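Local coordinates for aminopeptidase YwaD (Bacillus subtilis, PDB 6HC6), which hydrolyses the N-terminal residue, such as leucine, arginine or lysine, from peptides as a secreted, monomeric two-zinc aminopeptidase of the M28 family, at residues A[327-332]-A[397-402]; A[333-338]-A[386-391]; A[47-52]-A[410-415]. All blocks are in the same frame, centred on the assembly; numbering follows the deposited sequence.

Interaction 1 (A[327-332]-A[397-402]); sequences TSWEKA and EPWYHT. With ZN (zinc ion), chain E.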
loop_
_atom_site.group_PDB
_atom_site.type_symbol
_atom_site.label_atom_id
_atom_site.label_comp_id
_atom_site.label_asym_id
_atom_site.label_seq_id
_atom_site.Cartn_x
_atom_site.Cartn_y
_atom_site.Cartn_z
ATOM N N THR A 327 -7.790 -4.395 -12.071
ATOM C CA THR A 327 -6.910 -5.292 -12.809
ATOM C C THR A 327 -7.645 -5.896 -13.997
ATOM O O THR A 327 -8.855 -6.139 -13.944
ATOM C CB THR A 327 -6.363 -6.409 -11.923
ATOM O OG1 THR A 327 -5.394 -7.154 -12.669
ATOM C CG2 THR A 327 -7.470 -7.367 -11.507
ATOM N N SER A 328 -6.908 -6.085 -15.094
ATOM C CA SER A 328 -7.414 -6.829 -16.241
ATOM C C SER A 328 -7.252 -8.328 -16.072
ATOM O O SER A 328 -7.766 -9.082 -16.909
ATOM C CB SER A 328 -6.687 -6.428 -17.527
ATOM O OG SER A 328 -5.301 -6.714 -17.416
ATOM N N TRP A 329 -6.546 -8.770 -15.026
ATOM C CA TRP A 329 -6.277 -10.191 -14.825
ATOM C C TRP A 329 -7.572 -10.976 -14.905
ATOM O O TRP A 329 -8.491 -10.751 -14.118
ATOM C CB TRP A 329 -5.607 -10.417 -13.466
ATOM C CG TRP A 329 -5.087 -11.832 -13.259
ATOM C CD1 TRP A 329 -4.355 -12.580 -14.138
ATOM C CD2 TRP A 329 -5.266 -12.648 -12.094
ATOM N NE1 TRP A 329 -4.065 -13.809 -13.590
ATOM C CE2 TRP A 329 -4.612 -13.873 -12.336
ATOM C CE3 TRP A 329 -5.901 -12.454 -10.862
ATOM C CZ2 TRP A 329 -4.591 -14.907 -11.397
ATOM C CZ3 TRP A 329 -5.886 -13.489 -9.931
ATOM C CH2 TRP A 329 -5.226 -14.694 -10.203
ATOM N N GLU A 330 -7.644 -11.893 -15.870
ATOM C CA GLU A 330 -8.933 -12.494 -16.192
ATOM C C GLU A 330 -9.545 -13.211 -14.996
ATOM O O GLU A 330 -10.769 -13.174 -14.816
ATOM C CB GLU A 330 -8.783 -13.438 -17.382
ATOM C CG GLU A 330 -8.810 -12.720 -18.721
ATOM C CD GLU A 330 -9.466 -13.547 -19.812
ATOM O OE1 GLU A 330 -9.300 -14.787 -19.801
ATOM O OE2 GLU A 330 -10.151 -12.957 -20.676
ATOM N N LYS A 331 -8.725 -13.824 -14.141
ATOM C CA LYS A 331 -9.274 -14.604 -13.036
ATOM C C LYS A 331 -9.887 -13.760 -11.920
ATOM O O LYS A 331 -10.637 -14.307 -11.103
ATOM C CB LYS A 331 -8.189 -15.497 -12.464
ATOM C CG LYS A 331 -7.800 -16.575 -13.469
ATOM C CD LYS A 331 -6.621 -17.398 -13.017
ATOM C CE LYS A 331 -6.953 -18.179 -11.770
ATOM N NZ LYS A 331 -6.680 -19.642 -11.961
ATOM N N ALA A 332 -9.594 -12.459 -11.856
ATOM C CA ALA A 332 -9.978 -11.645 -10.696
ATOM C C ALA A 332 -11.381 -11.071 -10.895
ATOM O O ALA A 332 -11.595 -9.863 -10.992
ATOM C CB ALA A 332 -8.957 -10.540 -10.452
ATOM N N GLU A 397 -3.658 -10.382 -8.823
ATOM C CA GLU A 397 -2.963 -10.636 -10.065
ATOM C C GLU A 397 -1.486 -10.914 -9.805
ATOM O O GLU A 397 -0.929 -10.489 -8.785
ATOM C CB GLU A 397 -3.110 -9.440 -11.002
ATOM C CG GLU A 397 -2.443 -8.173 -10.491
ATOM C CD GLU A 397 -3.369 -7.310 -9.655
ATOM O OE1 GLU A 397 -3.066 -6.105 -9.513
ATOM O OE2 GLU A 397 -4.390 -7.825 -9.131
ATOM N N PRO A 398 -0.828 -11.639 -10.716
ATOM C CA PRO A 398 0.610 -11.896 -10.557
ATOM C C PRO A 398 1.464 -10.650 -10.718
ATOM O O PRO A 398 2.646 -10.680 -10.357
ATOM C CB PRO A 398 0.908 -12.921 -11.659
ATOM C CG PRO A 398 -0.177 -12.727 -12.668
ATOM C CD PRO A 398 -1.396 -12.369 -11.868
ATOM N N TRP A 399 0.901 -9.560 -11.225
ATOM C CA TRP A 399 1.677 -8.362 -11.521
ATOM C C TRP A 399 1.847 -7.451 -10.315
ATOM O O TRP A 399 2.647 -6.509 -10.374
ATOM C CB TRP A 399 1.006 -7.613 -12.675
ATOM C CG TRP A 399 0.690 -8.552 -13.806
ATOM C CD1 TRP A 399 1.562 -9.401 -14.432
ATOM C CD2 TRP A 399 -0.582 -8.758 -14.427
ATOM N NE1 TRP A 399 0.911 -10.114 -15.411
ATOM C CE2 TRP A 399 -0.406 -9.738 -15.427
ATOM C CE3 TRP A 399 -1.850 -8.207 -14.242
ATOM C CZ2 TRP A 399 -1.453 -10.171 -16.234
ATOM C CZ3 TRP A 399 -2.881 -8.637 -15.042
ATOM C CH2 TRP A 399 -2.681 -9.609 -16.027
ATOM N N TYR A 400 1.122 -7.724 -9.233
ATOM C CA TYR A 400 1.151 -6.923 -8.018
ATOM C C TYR A 400 2.580 -6.730 -7.518
ATOM O O TYR A 400 3.359 -7.690 -7.433
ATOM C CB TYR A 400 0.275 -7.647 -6.982
ATOM C CG TYR A 400 0.443 -7.309 -5.525
ATOM C CD1 TYR A 400 -0.228 -6.235 -4.956
ATOM C CD2 TYR A 400 1.224 -8.112 -4.697
ATOM C CE1 TYR A 400 -0.103 -5.955 -3.611
ATOM C CE2 TYR A 400 1.361 -7.833 -3.352
ATOM C CZ TYR A 400 0.694 -6.752 -2.815
ATOM O OH TYR A 400 0.813 -6.452 -1.476
ATOM N N HIS A 401 2.932 -5.469 -7.247
ATOM C CA HIS A 401 4.241 -5.094 -6.704
ATOM C C HIS A 401 5.394 -5.437 -7.648
ATOM O O HIS A 401 6.524 -5.679 -7.201
ATOM C CB HIS A 401 4.458 -5.725 -5.322
ATOM C CG HIS A 401 3.711 -5.027 -4.225
ATOM N ND1 HIS A 401 3.950 -5.274 -2.887
ATOM C CD2 HIS A 401 2.739 -4.085 -4.267
ATOM C CE1 HIS A 401 3.156 -4.510 -2.154
ATOM N NE2 HIS A 401 2.404 -3.791 -2.968
ATOM N N THR A 402 5.147 -5.437 -8.953
ATOM C CA THR A 402 6.167 -5.677 -9.966
ATOM C C THR A 402 6.122 -4.560 -10.997
ATOM O O THR A 402 5.160 -3.785 -11.048
ATOM C CB THR A 402 5.975 -7.025 -10.683
ATOM O OG1 THR A 402 4.945 -6.893 -11.665
ATOM C CG2 THR A 402 5.630 -8.163 -9.711
HETATM ZN ZN ZN E . 0.889 -2.478 -2.260
HETATM O O HOH W 1 -3.321 -5.534 -12.613
HETATM O O HOH W 2 -0.853 -1.415 -1.189
#
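W329 and E397 mark the nearest approach of two loop segments, with CA atoms 5.8 Å apart and no hydrogen bond passing between 327-332 and 397-402. Both chains turn here: W329 to A332 is a type I beta turn, E397 to Y400 another, and W399 to T402 a type II turn. T327 closes an ST turn, its OG1 accepting from W329 N at 3.1 Å.

With CG anti to the backbone N (chi1 -171°), the indole of W329 lies across the other loop. One face receives two CH-pi contacts: P398 CD stands 3.5 Å from the centroid of the five-membered ring, almost on its normal, and E397 CA lies over the six-membered ring, farther off. The opposite face carries CB of K331. The edge of W329 meets the face of W399 in a T-shaped pair, planes at 79°, while W399 CZ3 comes within 3.6 Å of W329 CB. T327 OG1 lies alongside E397, 3.6 Å from its CD, running in the opposite sense. A water 2.6 Å from T327 OG1 lies at the edge of the W399 ring and donates weakly to E397 OE1, whose stronger partner is N261.

Within the type II turn, H401 NE2 binds a zinc ion at 2.1 Å, in a site completed by D262, E295, E452 and a water; D453 holds H401 ND1. The interface is mainly aromatic and aliphatic, with a polar margin of T327, E397 and a water: its T-shaped pair and CH-pi contacts set W329 against a loop that supplies a zinc ligand four residues after E397.

Interaction 2 (A[333-338]-A[386-391]); sequences SELYVN and FIWGDP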
loop_
_atom_site.group_PDB
_atom_site.type_symbol
_atom_site.label_atom_id
_atom_site.label_comp_id
_atom_site.label_asym_id
_atom_site.label_seq_id
_atom_site.Cartn_x
_atom_site.Cartn_y
_atom_site.Cartn_z
ATOM N N SER A 333 -12.347 -11.986 -10.906
ATOM C CA SER A 333 -13.728 -11.706 -11.275
ATOM C C SER A 333 -14.612 -11.360 -10.085
ATOM O O SER A 333 -15.774 -10.985 -10.288
ATOM C CB SER A 333 -14.315 -12.925 -12.000
ATOM O OG SER A 333 -14.480 -13.992 -11.090
ATOM N N GLU A 334 -14.109 -11.488 -8.860
ATOM C CA GLU A 334 -14.901 -11.278 -7.654
ATOM C C GLU A 334 -14.460 -9.991 -6.977
ATOM O O GLU A 334 -13.261 -9.758 -6.807
ATOM C CB GLU A 334 -14.744 -12.463 -6.695
ATOM C CG GLU A 334 -15.718 -12.477 -5.532
ATOM C CD GLU A 334 -17.111 -12.978 -5.923
ATOM O OE1 GLU A 334 -18.006 -12.998 -5.047
ATOM O OE2 GLU A 334 -17.311 -13.364 -7.091
ATOM N N LEU A 335 -15.419 -9.148 -6.594
ATOM C CA LEU A 335 -15.107 -7.912 -5.890
ATOM C C LEU A 335 -15.269 -8.183 -4.402
ATOM O O LEU A 335 -16.378 -8.431 -3.926
ATOM C CB LEU A 335 -15.992 -6.756 -6.358
ATOM C CG LEU A 335 -15.641 -5.405 -5.725
ATOM C CD1 LEU A 335 -14.236 -4.929 -6.131
ATOM C CD2 LEU A 335 -16.689 -4.353 -6.075
ATOM N N TYR A 336 -14.160 -8.143 -3.671
ATOM C CA TYR A 336 -14.155 -8.423 -2.245
ATOM C C TYR A 336 -14.308 -7.151 -1.431
ATOM O O TYR A 336 -13.769 -6.100 -1.788
ATOM C CB TYR A 336 -12.860 -9.127 -1.845
ATOM C CG TYR A 336 -12.866 -10.550 -2.309
ATOM C CD1 TYR A 336 -13.597 -11.519 -1.624
ATOM C CD2 TYR A 336 -12.198 -10.923 -3.463
ATOM C CE1 TYR A 336 -13.624 -12.841 -2.062
ATOM C CE2 TYR A 336 -12.227 -12.236 -3.912
ATOM C CZ TYR A 336 -12.933 -13.186 -3.205
ATOM O OH TYR A 336 -12.965 -14.488 -3.655
ATOM N N VAL A 337 -15.054 -7.268 -0.334
ATOM C CA VAL A 337 -15.198 -6.237 0.687
ATOM C C VAL A 337 -14.482 -6.770 1.923
ATOM O O VAL A 337 -14.999 -7.646 2.632
ATOM C CB VAL A 337 -16.670 -5.923 0.977
ATOM C CG1 VAL A 337 -16.786 -4.847 2.046
ATOM C CG2 VAL A 337 -17.375 -5.483 -0.282
ATOM N N ASN A 338 -13.278 -6.268 2.174
ATOM C CA ASN A 338 -12.431 -6.757 3.256
ATOM C C ASN A 338 -12.675 -5.946 4.523
ATOM O O ASN A 338 -12.451 -4.735 4.532
ATOM C CB ASN A 338 -10.952 -6.648 2.861
ATOM C CG ASN A 338 -10.534 -7.712 1.864
ATOM O OD1 ASN A 338 -9.874 -8.682 2.217
ATOM N ND2 ASN A 338 -10.950 -7.551 0.623
ATOM N N PHE A 386 -12.117 -2.378 -0.730
ATOM C CA PHE A 386 -12.639 -2.987 -1.918
ATOM C C PHE A 386 -11.479 -3.381 -2.854
ATOM O O PHE A 386 -10.680 -2.579 -3.169
ATOM C CB PHE A 386 -13.591 -2.054 -2.640
ATOM C CG PHE A 386 -14.824 -1.700 -1.863
ATOM C CD1 PHE A 386 -14.778 -0.769 -0.884
ATOM C CD2 PHE A 386 -16.015 -2.297 -2.115
ATOM C CE1 PHE A 386 -15.884 -0.436 -0.160
ATOM C CE2 PHE A 386 -17.129 -1.979 -1.403
ATOM C CZ PHE A 386 -17.073 -1.039 -0.437
ATOM N N ILE A 387 -11.506 -4.610 -3.343
ATOM C CA ILE A 387 -10.405 -5.123 -4.165
ATOM C C ILE A 387 -10.912 -6.317 -4.974
ATOM O O ILE A 387 -11.709 -7.122 -4.479
ATOM C CB ILE A 387 -9.195 -5.487 -3.270
ATOM C CG1 ILE A 387 -8.061 -6.128 -4.075
ATOM C CG2 ILE A 387 -9.627 -6.396 -2.140
ATOM C CD1 ILE A 387 -6.785 -6.301 -3.256
ATOM N N TRP A 388 -10.465 -6.423 -6.233
ATOM C CA TRP A 388 -10.825 -7.591 -7.032
ATOM C C TRP A 388 -9.956 -8.775 -6.641
ATOM O O TRP A 388 -8.783 -8.620 -6.288
ATOM C CB TRP A 388 -10.657 -7.350 -8.537
ATOM C CG TRP A 388 -11.571 -6.346 -9.148
ATOM C CD1 TRP A 388 -11.251 -5.056 -9.509
ATOM C CD2 TRP A 388 -12.940 -6.536 -9.504
ATOM N NE1 TRP A 388 -12.357 -4.433 -10.057
ATOM C CE2 TRP A 388 -13.403 -5.321 -10.064
ATOM C CE3 TRP A 388 -13.826 -7.612 -9.400
ATOM C CZ2 TRP A 388 -14.712 -5.163 -10.520
ATOM C CZ3 TRP A 388 -15.128 -7.451 -9.856
ATOM C CH2 TRP A 388 -15.555 -6.237 -10.404
ATOM N N GLY A 389 -10.530 -9.971 -6.737
ATOM C CA GLY A 389 -9.781 -11.168 -6.415
ATOM C C GLY A 389 -10.304 -12.368 -7.173
ATOM O O GLY A 389 -11.425 -12.366 -7.688
ATOM N N ASP A 390 -9.454 -13.378 -7.271
ATOM C CA ASP A 390 -9.859 -14.664 -7.821
ATOM C C ASP A 390 -11.015 -15.214 -6.990
ATOM O O ASP A 390 -10.821 -15.478 -5.796
ATOM C CB ASP A 390 -8.661 -15.619 -7.787
ATOM C CG ASP A 390 -8.938 -16.948 -8.423
ATOM O OD1 ASP A 390 -10.114 -17.322 -8.562
ATOM O OD2 ASP A 390 -7.948 -17.641 -8.764
ATOM N N PRO A 391 -12.208 -15.428 -7.569
ATOM C CA PRO A 391 -13.324 -15.925 -6.748
ATOM C C PRO A 391 -13.032 -17.259 -6.098
ATOM O O PRO A 391 -13.631 -17.573 -5.063
ATOM C CB PRO A 391 -14.478 -16.033 -7.757
ATOM C CG PRO A 391 -13.804 -16.322 -9.036
ATOM C CD PRO A 391 -12.545 -15.466 -9.002
#
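L335 and W388 face each other as a non-hydrogen-bonded antiparallel pair, CA atoms 4.4 Å apart. L335 CB lies over the six-membered indole ring, 4.0 Å from its centroid, in a CH-pi contact, and CD1 extends over the same ring system. On that sheet face V337 and F386 lie alongside one another in the same sense, V337 CG2 3.7 Å from F386 CE2. The other face carries Y336: with CG anti to the carbonyl carbon (chi1 -74°), its ring turns its edge to G389, CE2 lying 3.7 Å from G389 CA, where a side chain would clash. E334 CG covers one face of this ring. Replacing Y336 by alanine is likely to open a gap beside G389 and to leave E334 CG without the ring it covers. Reciprocal backbone bonds join Y336 with I387 (Y336 N to I387 O, 2.8 Å) and E334 with G389; S333 and E334 both oppose G389, a classic beta bulge. In the mixed eight-strand sheet of the M28 domain, strand 334-339 lies between antiparallel 382-389 and outermost 363-367, where S364 OG and E334 OE1 hydrogen-bond. Helix 412-430 covers L335 and W388, R414 making a cation-pi contact; helix 346-358 packs on V337 and F386.

Interaction 3 (A[47-52]-A[410-415]); sequences HAYSTI and ISKERL. With ACT (acetate ion), chain F.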
loop_
_atom_site.group_PDB
_atom_site.type_symbol
_atom_site.label_atom_id
_atom_site.label_comp_id
_atom_site.label_asym_id
_atom_site.label_seq_id
_atom_site.Cartn_x
_atom_site.Cartn_y
_atom_site.Cartn_z
ATOM N N HIS A 47 -12.690 8.250 -17.434
ATOM C CA HIS A 47 -12.063 9.273 -16.604
ATOM C C HIS A 47 -11.051 8.661 -15.660
ATOM O O HIS A 47 -9.963 9.215 -15.452
ATOM C CB HIS A 47 -13.111 10.016 -15.786
ATOM C CG HIS A 47 -14.070 10.805 -16.610
ATOM N ND1 HIS A 47 -15.242 11.311 -16.092
ATOM C CD2 HIS A 47 -14.032 11.184 -17.906
ATOM C CE1 HIS A 47 -15.889 11.968 -17.038
ATOM N NE2 HIS A 47 -15.177 11.904 -18.150
ATOM N N ALA A 48 -11.414 7.539 -15.041
ATOM C CA ALA A 48 -10.483 6.876 -14.136
ATOM C C ALA A 48 -9.255 6.383 -14.892
ATOM O O ALA A 48 -8.120 6.550 -14.423
ATOM C CB ALA A 48 -11.179 5.723 -13.402
ATOM N N TYR A 49 -9.459 5.778 -16.068
ATOM C CA TYR A 49 -8.333 5.354 -16.893
ATOM C C TYR A 49 -7.379 6.518 -17.144
ATOM O O TYR A 49 -6.156 6.390 -16.985
ATOM C CB TYR A 49 -8.844 4.773 -18.221
ATOM C CG TYR A 49 -7.744 4.149 -19.054
ATOM C CD1 TYR A 49 -7.036 4.902 -19.986
ATOM C CD2 TYR A 49 -7.388 2.813 -18.882
ATOM C CE1 TYR A 49 -6.023 4.340 -20.738
ATOM C CE2 TYR A 49 -6.372 2.239 -19.640
ATOM C CZ TYR A 49 -5.693 3.009 -20.560
ATOM O OH TYR A 49 -4.671 2.454 -21.301
ATOM N N SER A 50 -7.932 7.678 -17.519
ATOM C CA SER A 50 -7.092 8.841 -17.767
ATOM C C SER A 50 -6.274 9.198 -16.533
ATOM O O SER A 50 -5.086 9.523 -16.640
ATOM C CB SER A 50 -7.951 10.025 -18.201
ATOM O OG SER A 50 -7.129 11.136 -18.501
ATOM N N THR A 51 -6.895 9.155 -15.355
ATOM C CA THR A 51 -6.161 9.457 -14.129
ATOM C C THR A 51 -5.075 8.424 -13.867
ATOM O O THR A 51 -3.971 8.772 -13.431
ATOM C CB THR A 51 -7.124 9.530 -12.953
ATOM O OG1 THR A 51 -8.076 10.572 -13.209
ATOM C CG2 THR A 51 -6.370 9.830 -11.660
ATOM N N ILE A 52 -5.365 7.150 -14.133
ATOM C CA ILE A 52 -4.345 6.114 -13.955
ATOM C C ILE A 52 -3.160 6.351 -14.885
ATOM O O ILE A 52 -2.000 6.121 -14.507
ATOM C CB ILE A 52 -4.946 4.715 -14.184
ATOM C CG1 ILE A 52 -5.997 4.398 -13.130
ATOM C CG2 ILE A 52 -3.831 3.648 -14.181
ATOM C CD1 ILE A 52 -6.695 3.062 -13.424
ATOM N N ILE A 410 -4.718 -2.917 -16.923
ATOM C CA ILE A 410 -5.879 -2.278 -16.317
ATOM C C ILE A 410 -7.055 -2.516 -17.248
ATOM O O ILE A 410 -6.920 -2.379 -18.466
ATOM C CB ILE A 410 -5.639 -0.772 -16.098
ATOM C CG1 ILE A 410 -4.677 -0.545 -14.936
ATOM C CG2 ILE A 410 -6.965 -0.034 -15.833
ATOM C CD1 ILE A 410 -5.236 -0.919 -13.583
ATOM N N SER A 411 -8.202 -2.890 -16.677
ATOM C CA SER A 411 -9.428 -3.103 -17.435
ATOM C C SER A 411 -10.409 -1.970 -17.140
ATOM O O SER A 411 -10.770 -1.746 -15.978
ATOM C CB SER A 411 -10.063 -4.445 -17.075
ATOM O OG SER A 411 -11.441 -4.440 -17.383
ATOM N N LYS A 412 -10.854 -1.270 -18.188
ATOM C CA LYS A 412 -11.908 -0.275 -18.001
ATOM C C LYS A 412 -13.202 -0.921 -17.528
ATOM O O LYS A 412 -13.974 -0.299 -16.787
ATOM C CB LYS A 412 -12.157 0.494 -19.300
ATOM C CG LYS A 412 -11.297 1.740 -19.467
ATOM C CD LYS A 412 -11.245 2.179 -20.923
ATOM C CE LYS A 412 -12.493 2.944 -21.330
ATOM N NZ LYS A 412 -12.439 3.353 -22.764
ATOM N N GLU A 413 -13.477 -2.152 -17.967
ATOM C CA GLU A 413 -14.699 -2.818 -17.528
ATOM C C GLU A 413 -14.660 -3.096 -16.034
ATOM O O GLU A 413 -15.688 -2.997 -15.354
ATOM C CB GLU A 413 -14.907 -4.120 -18.299
ATOM C CG GLU A 413 -15.265 -3.943 -19.757
ATOM C CD GLU A 413 -14.966 -5.193 -20.564
ATOM O OE1 GLU A 413 -13.960 -5.198 -21.311
ATOM O OE2 GLU A 413 -15.732 -6.171 -20.442
ATOM N N ARG A 414 -13.482 -3.457 -15.513
ATOM C CA ARG A 414 -13.336 -3.683 -14.080
ATOM C C ARG A 414 -13.409 -2.379 -13.302
ATOM O O ARG A 414 -14.050 -2.324 -12.252
ATOM C CB ARG A 414 -12.016 -4.404 -13.791
ATOM C CG ARG A 414 -12.007 -5.850 -14.306
ATOM C CD ARG A 414 -12.387 -6.817 -13.196
ATOM N NE ARG A 414 -12.577 -8.191 -13.671
ATOM C CZ ARG A 414 -11.592 -9.050 -13.904
ATOM N NH1 ARG A 414 -10.332 -8.683 -13.733
ATOM N NH2 ARG A 414 -11.872 -10.286 -14.303
ATOM N N LEU A 415 -12.755 -1.321 -13.795
ATOM C CA LEU A 415 -12.919 -0.004 -13.188
ATOM C C LEU A 415 -14.381 0.408 -13.158
ATOM O O LEU A 415 -14.868 0.941 -12.152
ATOM C CB LEU A 415 -12.117 1.040 -13.961
ATOM C CG LEU A 415 -10.595 0.961 -13.838
ATOM C CD1 LEU A 415 -9.941 1.900 -14.841
ATOM C CD2 LEU A 415 -10.162 1.275 -12.404
HETATM C C ACT F . -17.464 13.490 -20.891
HETATM O O ACT F . -18.261 12.552 -21.179
HETATM O OXT ACT F . -16.267 13.412 -20.499
HETATM C CH3 ACT F . -18.050 14.940 -21.058
#
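I52 supplies the centre of an apolar contact between helix 45-59 and the start of helix 412-430. Its CD1 meets CD1 of L415 tip to tip at 3.7 Å, and meets CG2 of I410 in the same manner at 3.9 Å. The extended side chain of I52 (chi2 175°) carries that one methyl to both partners. A48 CB adds a looser contact to L415 CD1, at 4.3 Å. The nearest CA pairs, 6.8 Å for Y49 with K412 and 7.4 Å for A48 with L415, fit segments that meet through side chains.

At the partly exposed margin, Y49 has CG anti to the backbone N (chi1 -173°), which swings its ring toward the 410-415 segment. CB and CD2 of Y49 both lie 4.1 Å from K412 CG, the two side chains crossing at about a right angle, and I410 CG2 touches the ring obliquely.

The polar bonds lie within 410-415 or lead elsewhere. S411 is the N-cap of helix 412-430, its OG accepting from R414 N at 2.9 Å with an angle of 159°. R414 reaches the carbonyls of T327, W329 and E330. H47 is held by E272 through ND1, while NE2 donates to an acetate, probably from the crystallisation liquor, that K44 and K46 also bind.

No hydrogen bond spans the segments, so between these parts of helices 45-59 and 412-430 the contact is apolar.

Interaction 2 is the most regular and most extensive of the three, a buried contact of 657 Å² through paired strands of the central sheet, against 263 Å² and 274 Å² for interactions 1 and 3. Interaction 1 is only partly buried and relies on aromatic faces and edges near the zinc site; interaction 3, buried with an exposed margin at K412, is aliphatic and brings in the N-terminal helix. Interaction 2 is nested within the loop closed by interaction 1, itself nested within that of interaction 3. R414 ties all three together, its NH1 probably donating to W329 O at 2.8 Å. Segments 327-332 and 333-338 are consecutive, and the turn leads through S333 into strand 334-339.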